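Local atomic coordinates of phosphoribosyl-aminoimidazole carboxylase (PDB entry 3K5I), a protein that probably catalyses the ATP-dependent carboxylation of 5-aminoimidazole ribonucleotide to its N5-carboxyamino form in purine biosynthesis, as an enzyme of the ATP-grasp family. Residues M38-A43 against I48-L53. Sequence-based numbering, arbitrary orientation.
Sequences MLVESA and IQVNVL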
loop_
_atom_site.group_PDB
_atom_site.type_symbol
_atom_site.label_atom_id
_atom_site.label_comp_id
_atom_site.label_asym_id
_atom_site.label_seq_id
_atom_site.Cartn_x
_atom_site.Cartn_y
_atom_site.Cartn_z
ATOM N N MET A 38 9.229 2.202 -2.548
ATOM C CA MET A 38 7.851 2.601 -2.714
ATOM C C MET A 38 7.544 2.404 -4.181
ATOM O O MET A 38 6.440 1.992 -4.577
ATOM C CB MET A 38 7.610 4.037 -2.221
ATOM C CG MET A 38 7.448 3.850 -0.733
ATOM S SD MET A 38 7.180 5.310 0.262
ATOM C CE MET A 38 8.653 6.028 0.129
ATOM N N LEU A 39 8.545 2.649 -5.010
ATOM C CA LEU A 39 8.279 2.413 -6.427
ATOM C C LEU A 39 7.899 0.940 -6.674
ATOM O O LEU A 39 6.940 0.690 -7.393
ATOM C CB LEU A 39 9.416 2.917 -7.330
ATOM C CG LEU A 39 8.981 3.055 -8.800
ATOM C CD1 LEU A 39 8.098 4.250 -9.221
ATOM C CD2 LEU A 39 10.164 2.938 -9.746
ATOM N N VAL A 40 8.630 -0.017 -6.091
ATOM C CA VAL A 40 8.363 -1.460 -6.223
ATOM C C VAL A 40 7.011 -1.759 -5.613
ATOM O O VAL A 40 6.211 -2.473 -6.209
ATOM C CB VAL A 40 9.475 -2.367 -5.604
ATOM C CG1 VAL A 40 9.366 -3.896 -6.030
ATOM C CG2 VAL A 40 10.806 -1.863 -6.111
ATOM N N GLU A 41 6.659 -1.211 -4.465
ATOM C CA GLU A 41 5.296 -1.576 -4.130
ATOM C C GLU A 41 4.378 -1.266 -5.308
ATOM O O GLU A 41 3.510 -2.068 -5.721
ATOM C CB GLU A 41 4.824 -0.738 -2.977
ATOM C CG GLU A 41 5.960 -0.653 -1.974
ATOM C CD GLU A 41 5.521 0.153 -0.765
ATOM O OE1 GLU A 41 4.780 1.127 -0.962
ATOM O OE2 GLU A 41 5.786 -0.157 0.408
ATOM N N SER A 42 4.536 -0.081 -5.870
ATOM C CA SER A 42 3.626 0.269 -6.987
ATOM C C SER A 42 3.817 -0.670 -8.161
ATOM O O SER A 42 2.862 -0.934 -8.855
ATOM C CB SER A 42 3.947 1.682 -7.485
ATOM O OG SER A 42 3.424 2.626 -6.570
ATOM N N ALA A 43 5.032 -1.164 -8.392
ATOM C CA ALA A 43 5.289 -2.023 -9.537
ATOM C C ALA A 43 4.592 -3.367 -9.437
ATOM O O ALA A 43 4.007 -3.921 -10.403
ATOM C CB ALA A 43 6.912 -2.078 -9.861
ATOM N N ILE A 48 4.611 -5.503 -12.771
ATOM C CA ILE A 48 5.666 -4.993 -13.640
ATOM C C ILE A 48 6.945 -5.298 -12.888
ATOM O O ILE A 48 7.065 -4.972 -11.720
ATOM C CB ILE A 48 5.563 -3.508 -14.001
ATOM C CG1 ILE A 48 4.558 -3.513 -15.126
ATOM C CG2 ILE A 48 6.932 -2.840 -14.485
ATOM C CD1 ILE A 48 3.612 -2.397 -14.998
ATOM N N GLN A 49 7.852 -5.938 -13.609
ATOM C CA GLN A 49 9.139 -6.375 -13.109
ATOM C C GLN A 49 10.031 -5.197 -12.990
ATOM O O GLN A 49 10.266 -4.462 -13.961
ATOM C CB GLN A 49 9.891 -7.331 -14.049
ATOM C CG GLN A 49 10.950 -8.057 -13.215
ATOM C CD GLN A 49 11.717 -9.101 -13.980
ATOM O OE1 GLN A 49 11.165 -10.150 -14.260
ATOM N NE2 GLN A 49 12.988 -8.850 -14.287
ATOM N N VAL A 50 10.510 -5.106 -11.757
ATOM C CA VAL A 50 11.456 -4.101 -11.389
ATOM C C VAL A 50 12.854 -4.669 -11.064
ATOM O O VAL A 50 13.019 -5.350 -10.021
ATOM C CB VAL A 50 10.875 -3.023 -10.450
ATOM C CG1 VAL A 50 11.977 -1.971 -10.120
ATOM C CG2 VAL A 50 9.706 -2.299 -11.169
ATOM N N ASN A 51 13.852 -4.442 -11.950
ATOM C CA ASN A 51 15.210 -4.931 -11.585
ATOM C C ASN A 51 15.920 -3.789 -10.883
ATOM O O ASN A 51 16.021 -2.700 -11.405
ATOM C CB ASN A 51 16.120 -5.277 -12.740
ATOM C CG ASN A 51 15.462 -6.269 -13.624
ATOM O OD1 ASN A 51 14.682 -7.049 -13.109
ATOM N ND2 ASN A 51 15.636 -6.143 -14.921
ATOM N N VAL A 52 16.437 -3.992 -9.689
ATOM C CA VAL A 52 17.067 -2.883 -8.963
ATOM C C VAL A 52 18.579 -2.816 -8.886
ATOM O O VAL A 52 19.222 -3.821 -8.715
ATOM C CB VAL A 52 16.641 -3.165 -7.460
ATOM C CG1 VAL A 52 16.899 -2.046 -6.494
ATOM C CG2 VAL A 52 15.184 -3.512 -7.406
ATOM N N LEU A 53 19.153 -1.631 -9.034
ATOM C CA LEU A 53 20.598 -1.570 -8.895
ATOM C C LEU A 53 20.960 -0.952 -7.513
ATOM O O LEU A 53 20.652 0.210 -7.214
ATOM C CB LEU A 53 21.242 -0.780 -10.048
ATOM C CG LEU A 53 22.781 -0.659 -10.009
ATOM C CD1 LEU A 53 23.585 -1.936 -9.752
ATOM C CD2 LEU A 53 23.365 0.139 -11.183
#
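Two valines meet here through torsions of the same kind: Val50 holds CG1 anti to its backbone N (chi1 -179°), and Val40, with CG2 anti to its own carbonyl carbon, presents that methyl to it. The outcome is a methyl-to-methyl contact, Val40 CG2 lying 4.2 Å from Val50 CG1, with the two side chains crossing at a slant. Val50 lies against the face of helix 34-46 that bears Val40 and Ala43; its other branch, CG2, faces the methyl of Ala43, although their modelled separation is too short to be trusted and the detail of that contact is doubtful. The CB of Ala43 also lies 3.4 Å from the carbonyl O of Ile48, where the chain passes close to the helix.

At that end a backbone bond ties the segments together: Ile48 N donates to Ala43 O over 2.9 Å. Its N-H points almost straight at the acceptor, at 174°, yet the donor stands above the carbonyl plane, 39° out of it. Along strand 49-54, the CB of Gln49 leaves the backbone on the side away from the helix, and its NE2 donates to Asn51 OD1 at 2.7 Å, in the carbonyl plane and on a lone pair.

Val27 on the neighbouring strand 26-30 touches Ile48 and Val50, while helix 307-315 receives Leu39 and Ser42 of helix 34-46. Glu41 makes a salt bridge with Arg45 of the second subunit.

The contact illustrates how a helix is seated on the strand that follows it: the Ile48 N to Ala43 O bond spans the end of helix 34-46 and the short link after it, with the apolar packing of Val40, Ala43 and Val50 beside it. It belongs to the right-handed beta-alpha-beta crossover of strand 26-30, helix 34-46 and strand 49-54, which forms part of the parallel, Rossmann-like sheet of the preATP-grasp domain.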